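Local coordinates for protein glycerophosphoryl diester phosphodiesterase (Agrobacterium tumefaciens str. C58, PDB 3KS6) that belongs to the glycerophosphoryl diester phosphodiesterase family, has a TIM-barrel fold and binds a magnesium ion, at residues E35-P40 and V48-T53; K71-T76 and P85-E90; T3-H8 and L236-R241; A211-S216 and T230-T235. All coordinates share one frame; numbering follows the deposited sequence.

Contact 1: E35-P40 and V48-T53. With MG (magnesium ion), chain F.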
loop_
_atom_site.group_PDB
_atom_site.type_symbol
_atom_site.label_atom_id
_atom_site.label_comp_id
_atom_site.label_asym_id
_atom_site.label_seq_id
_atom_site.Cartn_x
_atom_site.Cartn_y
_atom_site.Cartn_z
ATOM N N GLU A 35 -0.464 3.902 -3.166
ATOM C CA GLU A 35 -0.526 2.553 -2.619
ATOM C C GLU A 35 -1.612 1.735 -3.325
ATOM O O GLU A 35 -2.683 2.251 -3.603
ATOM C CB GLU A 35 -0.755 2.565 -1.097
ATOM C CG GLU A 35 -0.529 1.160 -0.453
ATOM C CD GLU A 35 -1.768 0.265 -0.385
ATOM O OE1 GLU A 35 -2.875 0.707 -0.695
ATOM O OE2 GLU A 35 -1.618 -0.931 -0.029
ATOM N N PHE A 36 -1.345 0.453 -3.565
ATOM C CA PHE A 36 -2.310 -0.448 -4.168
ATOM C C PHE A 36 -1.933 -1.892 -3.872
ATOM O O PHE A 36 -0.789 -2.187 -3.515
ATOM C CB PHE A 36 -2.365 -0.205 -5.694
ATOM C CG PHE A 36 -1.035 -0.410 -6.364
ATOM C CD1 PHE A 36 -0.099 0.618 -6.365
ATOM C CD2 PHE A 36 -0.691 -1.642 -6.913
ATOM C CE1 PHE A 36 1.126 0.450 -6.927
ATOM C CE2 PHE A 36 0.549 -1.827 -7.490
ATOM C CZ PHE A 36 1.462 -0.768 -7.521
ATOM N N ASP A 37 -2.919 -2.772 -4.036
ATOM C CA ASP A 37 -2.795 -4.209 -3.758
ATOM C C ASP A 37 -3.054 -4.940 -5.087
ATOM O O ASP A 37 -3.733 -4.429 -5.958
ATOM C CB ASP A 37 -3.853 -4.637 -2.740
ATOM C CG ASP A 37 -4.076 -3.602 -1.650
ATOM O OD1 ASP A 37 -3.220 -3.476 -0.731
ATOM O OD2 ASP A 37 -5.111 -2.901 -1.710
ATOM N N LEU A 38 -2.531 -6.149 -5.218
ATOM C CA LEU A 38 -2.597 -6.881 -6.483
ATOM C C LEU A 38 -3.045 -8.301 -6.237
ATOM O O LEU A 38 -2.709 -8.873 -5.198
ATOM C CB LEU A 38 -1.200 -6.902 -7.159
ATOM C CG LEU A 38 -0.502 -5.575 -7.546
ATOM C CD1 LEU A 38 0.934 -5.830 -8.125
ATOM C CD2 LEU A 38 -1.357 -4.800 -8.527
ATOM N N HIS A 39 -3.774 -8.875 -7.205
ATOM C CA HIS A 39 -4.200 -10.288 -7.191
ATOM C C HIS A 39 -4.079 -10.921 -8.575
ATOM O O HIS A 39 -4.249 -10.236 -9.595
ATOM C CB HIS A 39 -5.659 -10.392 -6.733
ATOM C CG HIS A 39 -5.883 -9.910 -5.337
ATOM N ND1 HIS A 39 -5.747 -10.726 -4.234
ATOM C CD2 HIS A 39 -6.162 -8.675 -4.867
ATOM C CE1 HIS A 39 -5.970 -10.011 -3.146
ATOM N NE2 HIS A 39 -6.219 -8.765 -3.505
ATOM N N PRO A 40 -3.760 -12.217 -8.634
ATOM C CA PRO A 40 -3.732 -12.893 -9.919
ATOM C C PRO A 40 -5.112 -13.321 -10.362
ATOM O O PRO A 40 -5.948 -13.588 -9.508
ATOM C CB PRO A 40 -2.877 -14.119 -9.627
ATOM C CG PRO A 40 -3.156 -14.424 -8.187
ATOM C CD PRO A 40 -3.397 -13.117 -7.533
ATOM N N VAL A 48 -5.560 -4.935 -10.070
ATOM C CA VAL A 48 -5.384 -4.011 -8.955
ATOM C C VAL A 48 -6.725 -3.967 -8.178
ATOM O O VAL A 48 -7.733 -3.478 -8.664
ATOM C CB VAL A 48 -5.026 -2.595 -9.457
ATOM C CG1 VAL A 48 -4.789 -1.646 -8.300
ATOM C CG2 VAL A 48 -3.795 -2.642 -10.393
ATOM N N HIS A 49 -6.728 -4.538 -6.986
ATOM C CA HIS A 49 -7.940 -4.676 -6.161
ATOM C C HIS A 49 -7.512 -4.973 -4.751
ATOM O O HIS A 49 -6.526 -5.690 -4.543
ATOM C CB HIS A 49 -8.801 -5.822 -6.696
ATOM C CG HIS A 49 -10.254 -5.700 -6.350
ATOM N ND1 HIS A 49 -11.121 -4.948 -7.107
ATOM C CD2 HIS A 49 -11.002 -6.238 -5.351
ATOM C CE1 HIS A 49 -12.339 -5.015 -6.597
ATOM N NE2 HIS A 49 -12.301 -5.791 -5.531
ATOM N N HIS A 50 -8.255 -4.473 -3.764
ATOM C CA HIS A 50 -7.878 -4.735 -2.381
ATOM C C HIS A 50 -8.202 -6.165 -1.929
ATOM O O HIS A 50 -7.283 -6.941 -1.666
ATOM C CB HIS A 50 -8.541 -3.719 -1.440
ATOM C CG HIS A 50 -8.281 -4.024 -0.008
ATOM N ND1 HIS A 50 -9.288 -4.346 0.881
ATOM C CD2 HIS A 50 -7.118 -4.138 0.669
ATOM C CE1 HIS A 50 -8.741 -4.636 2.048
ATOM N NE2 HIS A 50 -7.429 -4.508 1.947
ATOM N N ASP A 51 -9.492 -6.529 -1.855
ATOM C CA ASP A 51 -9.856 -7.870 -1.383
ATOM C C ASP A 51 -9.536 -8.933 -2.450
ATOM O O ASP A 51 -9.475 -8.626 -3.647
ATOM C CB ASP A 51 -11.349 -7.974 -1.058
ATOM C CG ASP A 51 -11.749 -7.257 0.211
ATOM O OD1 ASP A 51 -10.910 -7.006 1.098
ATOM O OD2 ASP A 51 -12.952 -6.964 0.297
ATOM N N PRO A 52 -9.346 -10.191 -2.030
ATOM C CA PRO A 52 -9.118 -11.254 -2.993
ATOM C C PRO A 52 -10.405 -11.624 -3.721
ATOM O O PRO A 52 -10.374 -12.478 -4.614
ATOM C CB PRO A 52 -8.601 -12.406 -2.127
ATOM C CG PRO A 52 -9.181 -12.159 -0.780
ATOM C CD PRO A 52 -9.274 -10.677 -0.635
ATOM N N THR A 53 -11.518 -11.016 -3.317
ATOM C CA THR A 53 -12.818 -11.213 -3.949
ATOM C C THR A 53 -13.375 -9.874 -4.389
ATOM O O THR A 53 -13.002 -8.804 -3.887
ATOM C CB THR A 53 -13.833 -11.878 -3.013
ATOM O OG1 THR A 53 -14.042 -11.030 -1.884
ATOM C CG2 THR A 53 -13.364 -13.290 -2.553
HETATM MG MG MG F . -3.019 -2.160 0.857
HETATM O O HOH W 1 -4.578 -0.982 0.028
HETATM O O HOH W 2 -4.467 -3.157 1.987
#
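Pro52 lays its CA over one face of the His39 imidazole, a CH-pi contact with CA 3.7 Å from the ring centroid, offset toward the rim. Chi1 of -63° sets the ring beside its own backbone N, turned toward the 48-53 segment. At its edge NE2 bonds to His50 O (2.8 Å), nearly in the ring plane, and Tyr115 holds ND1, so both nitrogens are engaged and the rotation of the ring is fixed. Histidine suits the place, with a flat face for the proline and two nitrogens for bonds. Asp37 and His50 run side by side, pointing the same way, with carboxylate and imidazole planes 62° apart; OD2 faces the ring edge at CD2 (3.3 Å). Leu38 and Val48 form an antiparallel non-hydrogen-bonded pair whose methyls CD2 and CG2 touch at 3.8 Å, and His49 N bonds to Asp37 O at 3.2 Å. At the barrel mouth Asp37 OD1 and Glu35 OE2 each bind magnesium at 2.1 Å, and Glu105 is a further ligand. Water 1, on the metal, donates to Glu35 OE1 and Asp37 OD2. Each acid uses one oxygen for the metal and the other for a metal-bound water, and the cation probably offsets the repulsion between the clustered carboxylates.

Contact 2: K71-T76 and P85-E90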
loop_
_atom_site.group_PDB
_atom_site.type_symbol
_atom_site.label_atom_id
_atom_site.label_comp_id
_atom_site.label_asym_id
_atom_site.label_seq_id
_atom_site.Cartn_x
_atom_site.Cartn_y
_atom_site.Cartn_z
ATOM N N LYS A 71 -13.784 -11.717 -17.205
ATOM C CA LYS A 71 -14.884 -11.744 -16.261
ATOM C C LYS A 71 -14.691 -10.602 -15.245
ATOM O O LYS A 71 -15.605 -9.813 -15.009
ATOM C CB LYS A 71 -14.993 -13.120 -15.593
ATOM C CG LYS A 71 -16.044 -13.211 -14.485
ATOM C CD LYS A 71 -17.433 -12.814 -14.951
ATOM N N VAL A 72 -13.476 -10.475 -14.717
ATOM C CA VAL A 72 -13.169 -9.383 -13.771
ATOM C C VAL A 72 -13.499 -8.032 -14.388
ATOM O O VAL A 72 -14.082 -7.157 -13.737
ATOM C CB VAL A 72 -11.679 -9.414 -13.327
ATOM C CG1 VAL A 72 -11.310 -8.140 -12.533
ATOM C CG2 VAL A 72 -11.394 -10.646 -12.512
ATOM N N LYS A 73 -13.159 -7.877 -15.663
ATOM C CA LYS A 73 -13.389 -6.634 -16.375
ATOM C C LYS A 73 -14.853 -6.302 -16.601
ATOM O O LYS A 73 -15.151 -5.169 -16.928
ATOM C CB LYS A 73 -12.613 -6.613 -17.703
ATOM C CG LYS A 73 -11.119 -6.296 -17.531
ATOM C CD LYS A 73 -10.913 -4.777 -17.492
ATOM C CE LYS A 73 -9.455 -4.360 -17.302
ATOM N NZ LYS A 73 -9.428 -2.891 -17.070
ATOM N N THR A 74 -15.763 -7.259 -16.437
ATOM C CA THR A 74 -17.183 -6.934 -16.509
ATOM C C THR A 74 -17.727 -6.272 -15.219
ATOM O O THR A 74 -18.810 -5.668 -15.245
ATOM C CB THR A 74 -18.051 -8.170 -16.847
ATOM O OG1 THR A 74 -18.043 -9.098 -15.753
ATOM C CG2 THR A 74 -17.529 -8.855 -18.127
ATOM N N ALA A 75 -16.995 -6.387 -14.108
ATOM C CA ALA A 75 -17.409 -5.780 -12.851
ATOM C C ALA A 75 -17.331 -4.268 -12.917
ATOM O O ALA A 75 -16.476 -3.716 -13.595
ATOM C CB ALA A 75 -16.523 -6.270 -11.727
ATOM N N THR A 76 -18.242 -3.622 -12.188
ATOM C CA THR A 76 -18.323 -2.176 -12.074
ATOM C C THR A 76 -17.957 -1.829 -10.632
ATOM O O THR A 76 -18.498 -2.426 -9.696
ATOM C CB THR A 76 -19.758 -1.691 -12.369
ATOM O OG1 THR A 76 -20.159 -2.127 -13.678
ATOM C CG2 THR A 76 -19.852 -0.180 -12.295
ATOM N N PRO A 85 -12.340 -2.738 -12.768
ATOM C CA PRO A 85 -11.030 -2.999 -12.186
ATOM C C PRO A 85 -9.885 -2.895 -13.191
ATOM O O PRO A 85 -10.035 -3.303 -14.357
ATOM C CB PRO A 85 -11.144 -4.433 -11.657
ATOM C CG PRO A 85 -12.597 -4.604 -11.360
ATOM C CD PRO A 85 -13.324 -3.780 -12.411
HETATM N N MSE A 86 -8.764 -2.349 -12.736
HETATM C CA MSE A 86 -7.563 -2.171 -13.571
HETATM C C MSE A 86 -6.603 -3.347 -13.509
HETATM O O MSE A 86 -6.566 -4.109 -12.519
HETATM C CB MSE A 86 -6.762 -0.940 -13.132
HETATM C CG MSE A 86 -7.514 0.377 -13.084
HETATM SE SE MSE A 86 -6.275 1.868 -12.833
HETATM C CE MSE A 86 -5.552 2.088 -14.559
ATOM N N THR A 87 -5.806 -3.474 -14.577
ATOM C CA THR A 87 -4.664 -4.358 -14.586
ATOM C C THR A 87 -3.436 -3.569 -14.118
ATOM O O THR A 87 -3.427 -2.326 -14.127
ATOM C CB THR A 87 -4.372 -4.944 -16.000
ATOM O OG1 THR A 87 -4.060 -3.867 -16.898
ATOM C CG2 THR A 87 -5.550 -5.769 -16.507
ATOM N N LEU A 88 -2.402 -4.288 -13.692
ATOM C CA LEU A 88 -1.155 -3.639 -13.309
ATOM C C LEU A 88 -0.628 -2.797 -14.502
ATOM O O LEU A 88 -0.202 -1.637 -14.332
ATOM C CB LEU A 88 -0.107 -4.678 -12.848
ATOM C CG LEU A 88 1.296 -4.171 -12.464
ATOM C CD1 LEU A 88 1.256 -3.043 -11.407
ATOM C CD2 LEU A 88 2.190 -5.343 -12.021
ATOM N N GLU A 89 -0.674 -3.355 -15.709
ATOM C CA GLU A 89 -0.187 -2.649 -16.900
ATOM C C GLU A 89 -0.873 -1.300 -17.107
ATOM O O GLU A 89 -0.239 -0.267 -17.424
ATOM C CB GLU A 89 -0.397 -3.529 -18.152
ATOM C CG GLU A 89 -0.067 -2.790 -19.455
ATOM C CD GLU A 89 -0.339 -3.584 -20.733
ATOM O OE1 GLU A 89 -1.143 -4.540 -20.710
ATOM O OE2 GLU A 89 0.267 -3.208 -21.765
ATOM N N GLU A 90 -2.187 -1.306 -16.960
ATOM C CA GLU A 90 -2.974 -0.080 -17.101
ATOM C C GLU A 90 -2.587 0.942 -16.034
ATOM O O GLU A 90 -2.486 2.137 -16.330
ATOM C CB GLU A 90 -4.453 -0.416 -17.036
ATOM C CG GLU A 90 -4.925 -1.175 -18.278
ATOM C CD GLU A 90 -6.303 -1.877 -18.119
ATOM O OE1 GLU A 90 -6.892 -1.909 -17.020
ATOM O OE2 GLU A 90 -6.776 -2.434 -19.126
#
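Lys73 NZ reaches Glu90 OE1 at 2.7 Å in a salt bridge and, with a second N-H, Pro85 O at 2.8 Å. The two side chains come from opposite directions, and the ammonium takes the syn lone pair of OE1, on the side of the other carboxylate oxygen. A bend at chi2 (-85°) turns the lysine chain toward Pro85 and Glu90, and beyond it the chain runs straight to the ammonium. A long, flexible residue suits this place, since the charge has to travel from helix 69-74 to the next helix.

Glu90 OE1 has a second donor, Thr87 N, at 3.1 Å, which arrives from above the carboxylate plane. In return Glu90 N bonds to Thr87 OG1 at 3.2 Å. This reciprocal pair is a capping box, with Thr87 as the N-cap of helix 88-95, and the lysine is thereby tied to the very carboxylate that closes the helix start. In this TIM-barrel fold the contact lies by an antiparallel side branch of the sheet, where the short strand 86-87 pairs with strand 46-48 just before helix 88-95.

Further out the contact becomes apolar. Pro85, compact and without an N-H to satisfy, sets its ring against the end of helix 69-74: CB meets Val72 CG1 at 3.8 Å, while CD lies 3.4 Å from Ala75 O, a carbonyl whose hydrogen-bond donor is His84 ND1. Small Ala75 lets its backbone come this close, its CB remaining 4.1 Å from Pro85 CD. Val72, branched and buried, also touches Val47 of strand 46-48.

Contact 3: T3-H8 and L236-R241. With ACT (acetate ion), chain H.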
loop_
_atom_site.group_PDB
_atom_site.type_symbol
_atom_site.label_atom_id
_atom_site.label_comp_id
_atom_site.label_asym_id
_atom_site.label_seq_id
_atom_site.Cartn_x
_atom_site.Cartn_y
_atom_site.Cartn_z
ATOM N N THR A 3 8.076 13.690 6.143
ATOM C CA THR A 3 7.039 12.671 6.231
ATOM C C THR A 3 6.396 12.571 4.859
ATOM O O THR A 3 5.800 13.527 4.386
ATOM C CB THR A 3 6.011 13.026 7.292
ATOM O OG1 THR A 3 6.657 13.011 8.562
ATOM C CG2 THR A 3 4.844 11.998 7.320
ATOM N N ARG A 4 6.500 11.388 4.251
ATOM C CA ARG A 4 5.981 11.136 2.921
ATOM C C ARG A 4 4.510 10.729 3.005
ATOM O O ARG A 4 4.053 10.188 4.034
ATOM C CB ARG A 4 6.808 10.071 2.206
ATOM C CG ARG A 4 8.253 10.483 1.941
ATOM C CD ARG A 4 9.196 9.301 1.733
ATOM N NE ARG A 4 8.870 8.523 0.531
ATOM C CZ ARG A 4 9.172 8.891 -0.714
ATOM N NH1 ARG A 4 9.808 10.030 -0.965
ATOM N NH2 ARG A 4 8.831 8.110 -1.734
ATOM N N ILE A 5 3.778 11.053 1.942
ATOM C CA ILE A 5 2.358 10.776 1.823
ATOM C C ILE A 5 2.135 9.759 0.709
ATOM O O ILE A 5 2.611 9.960 -0.431
ATOM C CB ILE A 5 1.546 12.032 1.487
ATOM C CG1 ILE A 5 1.560 13.004 2.663
ATOM C CG2 ILE A 5 0.067 11.660 1.146
ATOM C CD1 ILE A 5 0.937 14.356 2.350
ATOM N N ALA A 6 1.397 8.686 1.029
ATOM C CA ALA A 6 1.009 7.682 0.045
ATOM C C ALA A 6 -0.511 7.638 -0.081
ATOM O O ALA A 6 -1.198 7.525 0.904
ATOM C CB ALA A 6 1.561 6.273 0.399
ATOM N N SER A 7 -1.025 7.704 -1.304
ATOM C CA SER A 7 -2.458 7.710 -1.545
ATOM C C SER A 7 -3.001 6.280 -1.512
ATOM O O SER A 7 -2.675 5.483 -2.380
ATOM C CB SER A 7 -2.723 8.321 -2.910
ATOM O OG SER A 7 -4.081 8.301 -3.288
ATOM N N HIS A 8 -3.841 5.981 -0.511
ATOM C CA HIS A 8 -4.310 4.615 -0.232
ATOM C C HIS A 8 -5.321 4.192 -1.268
ATOM O O HIS A 8 -6.400 4.754 -1.355
ATOM C CB HIS A 8 -4.891 4.544 1.186
ATOM C CG HIS A 8 -5.209 3.152 1.666
ATOM N ND1 HIS A 8 -6.471 2.772 2.095
ATOM C CD2 HIS A 8 -4.415 2.063 1.817
ATOM C CE1 HIS A 8 -6.438 1.499 2.451
ATOM N NE2 HIS A 8 -5.201 1.051 2.329
ATOM N N LEU A 236 -6.535 16.128 1.458
ATOM C CA LEU A 236 -6.479 16.673 2.817
ATOM C C LEU A 236 -5.119 16.517 3.428
ATOM O O LEU A 236 -4.624 17.431 4.063
ATOM C CB LEU A 236 -7.540 15.996 3.716
ATOM C CG LEU A 236 -7.519 16.374 5.213
ATOM C CD1 LEU A 236 -7.832 17.875 5.384
ATOM C CD2 LEU A 236 -8.469 15.507 6.035
ATOM N N ALA A 237 -4.498 15.363 3.232
ATOM C CA ALA A 237 -3.188 15.106 3.787
ATOM C C ALA A 237 -2.162 16.098 3.231
ATOM O O ALA A 237 -1.319 16.586 3.972
ATOM C CB ALA A 237 -2.734 13.672 3.483
ATOM N N ILE A 238 -2.229 16.349 1.943
ATOM C CA ILE A 238 -1.309 17.321 1.310
ATOM C C ILE A 238 -1.490 18.685 1.940
ATOM O O ILE A 238 -0.506 19.353 2.283
ATOM C CB ILE A 238 -1.498 17.370 -0.197
ATOM C CG1 ILE A 238 -0.936 16.065 -0.798
ATOM C CG2 ILE A 238 -0.768 18.600 -0.829
ATOM C CD1 ILE A 238 -1.265 15.798 -2.263
ATOM N N ALA A 239 -2.738 19.106 2.095
ATOM C CA ALA A 239 -3.081 20.416 2.712
ATOM C C ALA A 239 -2.576 20.534 4.137
ATOM O O ALA A 239 -1.955 21.539 4.520
ATOM C CB ALA A 239 -4.583 20.628 2.704
ATOM N N LEU A 240 -2.858 19.517 4.943
ATOM C CA LEU A 240 -2.392 19.510 6.327
ATOM C C LEU A 240 -0.878 19.507 6.420
ATOM O O LEU A 240 -0.308 20.167 7.306
ATOM C CB LEU A 240 -2.965 18.292 7.068
ATOM C CG LEU A 240 -4.426 18.366 7.458
ATOM C CD1 LEU A 240 -4.913 17.070 8.072
ATOM C CD2 LEU A 240 -4.587 19.535 8.452
ATOM N N ARG A 241 -0.203 18.782 5.516
ATOM C CA ARG A 241 1.256 18.744 5.581
ATOM C C ARG A 241 1.841 20.126 5.218
ATOM O O ARG A 241 2.744 20.606 5.886
ATOM C CB ARG A 241 1.828 17.647 4.665
ATOM C CG ARG A 241 3.318 17.547 4.741
ATOM C CD ARG A 241 3.895 16.414 3.938
ATOM N NE ARG A 241 3.673 16.591 2.506
ATOM C CZ ARG A 241 4.096 15.740 1.576
ATOM N NH1 ARG A 241 4.767 14.655 1.913
ATOM N NH2 ARG A 241 3.828 15.954 0.306
HETATM C C ACT H . -5.558 -1.519 4.765
HETATM O O ACT H . -6.024 -0.587 5.473
HETATM O OXT ACT H . -5.769 -1.495 3.522
HETATM C CH3 ACT H . -4.775 -2.640 5.376
#
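Ile5 on strand 4-8 packs against helix 234-249, the C-terminal helix of this TIM barrel, which covers the outside of the first strand. Strand 4-8 and the short helical segment 236-241 run nearly antiparallel, their N-to-C directions 166° apart and their axes 9.5 Å from each other at closest approach.

The apolar contacts centre on one methyl. Ile5 CD1 rests 3.9 Å from Ala237 CB and 4.0 Å from Ile238 CG1. Alanine, with a single methyl facing the strand, lets the backbones draw near, while Ile238, longer and branched, brings CG1 to the same Ile5 methyl.

The same CD1 also sits over the centre of the Arg241 guanidinium, 3.5 Å from CZ, so that the flat group presents a face to the methyl and keeps its N-H bonds for its edge. The two side chains approach from opposite directions. Arg241 leaves the helix extended, then turns at chi3 (65°), which brings the guanidinium back across Ile5.

Among the polar contacts, one lies away from the helix: at the C-terminal end of the strand, His8 NE2 donates to OXT of an acetate, probably from the crystallisation liquor, at 2.9 Å, the oxygen lying near the ring plane. The others hold the guanidinium in its orientation. Glu32 forms a salt bridge with NH1, giving the buried arginine charge a countercharge, and Glu32 also accepts from Ile5 N. The hydrogen bond between the two segments, made to the residue just before the strand, is Arg241 NH1 to Thr3 O, 2.9 Å long, in the carbonyl plane on a lone pair and only 2° out of the guanidinium plane.

Contact 4: A211-S216 and T230-T235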
loop_
_atom_site.group_PDB
_atom_site.type_symbol
_atom_site.label_atom_id
_atom_site.label_comp_id
_atom_site.label_asym_id
_atom_site.label_seq_id
_atom_site.Cartn_x
_atom_site.Cartn_y
_atom_site.Cartn_z
ATOM N N ALA A 211 -3.560 3.730 7.531
ATOM C CA ALA A 211 -4.949 3.993 7.949
ATOM C C ALA A 211 -5.171 5.390 8.523
ATOM O O ALA A 211 -6.052 5.574 9.354
ATOM C CB ALA A 211 -5.506 2.887 8.918
ATOM N N ALA A 212 -4.376 6.369 8.063
ATOM C CA ALA A 212 -4.466 7.760 8.547
ATOM C C ALA A 212 -5.445 8.514 7.663
ATOM O O ALA A 212 -5.051 9.216 6.746
ATOM C CB ALA A 212 -3.139 8.408 8.515
ATOM N N HIS A 213 -6.727 8.351 7.946
ATOM C CA HIS A 213 -7.792 8.865 7.070
ATOM C C HIS A 213 -8.479 10.157 7.531
ATOM O O HIS A 213 -9.077 10.853 6.700
ATOM C CB HIS A 213 -8.842 7.779 6.877
ATOM C CG HIS A 213 -8.281 6.477 6.410
ATOM N ND1 HIS A 213 -7.297 6.377 5.447
ATOM C CD2 HIS A 213 -8.568 5.215 6.781
ATOM C CE1 HIS A 213 -7.022 5.104 5.228
ATOM N NE2 HIS A 213 -7.775 4.375 6.035
ATOM N N THR A 214 -8.338 10.517 8.807
ATOM C CA THR A 214 -8.943 11.738 9.378
ATOM C C THR A 214 -7.914 12.827 9.698
ATOM O O THR A 214 -6.720 12.543 9.829
ATOM C CB THR A 214 -9.662 11.397 10.719
ATOM O OG1 THR A 214 -8.679 11.127 11.721
ATOM C CG2 THR A 214 -10.595 10.171 10.571
ATOM N N PRO A 215 -8.365 14.088 9.861
ATOM C CA PRO A 215 -7.435 15.130 10.194
ATOM C C PRO A 215 -6.616 14.872 11.417
ATOM O O PRO A 215 -5.428 15.197 11.413
ATOM C CB PRO A 215 -8.347 16.361 10.428
ATOM C CG PRO A 215 -9.518 16.100 9.601
ATOM C CD PRO A 215 -9.723 14.620 9.654
ATOM N N SER A 216 -7.229 14.333 12.477
ATOM C CA SER A 216 -6.492 14.081 13.710
ATOM C C SER A 216 -5.400 13.018 13.476
ATOM O O SER A 216 -4.289 13.141 13.994
ATOM C CB SER A 216 -7.428 13.643 14.847
ATOM O OG SER A 216 -8.344 12.670 14.393
ATOM N N THR A 230 0.011 5.995 4.728
ATOM C CA THR A 230 -1.024 5.868 3.708
ATOM C C THR A 230 -2.315 6.532 4.205
ATOM O O THR A 230 -2.615 6.561 5.399
ATOM C CB THR A 230 -1.324 4.450 3.330
ATOM O OG1 THR A 230 -1.769 3.728 4.492
ATOM C CG2 THR A 230 -0.054 3.786 2.655
ATOM N N THR A 231 -3.052 7.118 3.262
ATOM C CA THR A 231 -4.299 7.843 3.565
ATOM C C THR A 231 -5.329 7.724 2.469
ATOM O O THR A 231 -5.027 7.792 1.277
ATOM C CB THR A 231 -4.047 9.373 3.837
ATOM O OG1 THR A 231 -5.277 10.074 4.170
ATOM C CG2 THR A 231 -3.357 10.045 2.632
ATOM N N ASP A 232 -6.574 7.568 2.888
ATOM C CA ASP A 232 -7.720 7.595 1.984
ATOM C C ASP A 232 -8.139 9.011 1.604
ATOM O O ASP A 232 -9.058 9.162 0.790
ATOM C CB ASP A 232 -8.943 6.898 2.613
ATOM C CG ASP A 232 -8.873 5.401 2.530
ATOM O OD1 ASP A 232 -8.058 4.869 1.742
ATOM O OD2 ASP A 232 -9.685 4.762 3.247
ATOM N N ARG A 233 -7.481 10.029 2.189
ATOM C CA ARG A 233 -7.779 11.438 1.895
ATOM C C ARG A 233 -6.493 12.210 1.531
ATOM O O ARG A 233 -6.058 13.114 2.266
ATOM C CB ARG A 233 -8.491 12.091 3.087
ATOM C CG ARG A 233 -9.917 11.555 3.312
ATOM C CD ARG A 233 -10.720 12.499 4.222
ATOM N NE ARG A 233 -12.145 12.126 4.392
ATOM C CZ ARG A 233 -12.653 11.325 5.339
ATOM N NH1 ARG A 233 -11.874 10.708 6.232
ATOM N NH2 ARG A 233 -13.969 11.106 5.391
ATOM N N PRO A 234 -5.897 11.845 0.401
ATOM C CA PRO A 234 -4.629 12.424 -0.014
ATOM C C PRO A 234 -4.677 13.944 -0.188
ATOM O O PRO A 234 -3.714 14.635 0.145
ATOM C CB PRO A 234 -4.348 11.718 -1.340
ATOM C CG PRO A 234 -5.718 11.227 -1.839
ATOM C CD PRO A 234 -6.365 10.820 -0.561
ATOM N N THR A 235 -5.801 14.457 -0.665
ATOM C CA THR A 235 -5.944 15.893 -0.897
ATOM C C THR A 235 -5.835 16.628 0.439
ATOM O O THR A 235 -5.078 17.574 0.565
ATOM C CB THR A 235 -7.248 16.190 -1.655
ATOM O OG1 THR A 235 -7.225 15.522 -2.944
ATOM C CG2 THR A 235 -7.416 17.704 -1.838
#
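The His213 imidazole has Asp232 stacked on one face and Ala211 C, from its own segment, over the other. Ring and carboxylate planes are only 4° apart, with Asp232 OD2 3.3 Å above the ring, over its centre. At the edge, ND1 accepts a bond of 2.9 Å from Asp232 N, tilted 25° from the ring plane, so the residue that covers the face also supplies the N-H. A histidine suits this place because it offers a flat surface and an in-ring acceptor together.

The setting is the TIM barrel, where the loop after strand 206-210 meets the end of strand 228-231 and the turn into the last helix. The carboxylate is held from elsewhere: Asp232 OD1 bonds to His8 and Thr12, which tethers the carboxylate that the imidazole lies against and probably limits its rotation.

The guanidinium of Arg233 is also used at its edge, NH1 giving a bond of 2.8 Å to His213 O that lies in the guanidinium plane but well above the carbonyl plane. An extended chain from CG to NE carries the group across to this carbonyl.

Backbone and hydroxyl bonds complete the join. Ala212, the centre of an inverse gamma turn, bonds through N to Thr230 O at 3.2 Å. Thr231 acts in both directions: with OG1 anti to the backbone N (chi1 -178°), its hydroxyl accepts from Arg233 N at 3.0 Å in an ST turn, and its proton goes to Ala212 O, 2.7 Å from OG1.

All four contacts reach the one curled sheet of the TIM barrel. Contacts 1 and 2, centres about 11 Å apart, follow each other along the chain and meet through Val48 N and Met86 O, 2.8 Å apart, where strands 46-48 and 86-87 pair. Contacts 3 and 4, centres about 7 Å apart, share helix 234-249, and their strands, 4-8 and 228-231, are neighbours in the sheet. Contact 3 packs the last helix on the first strand, so in sequence it spans the other three; the barrel itself closes where strand 4-8 pairs with strand 228-231. Contacts 1 and 3 have centres about 22 Å apart, yet Glu35 and His8 touch on adjacent strands, bringing the magnesium site beside the barrel's closure.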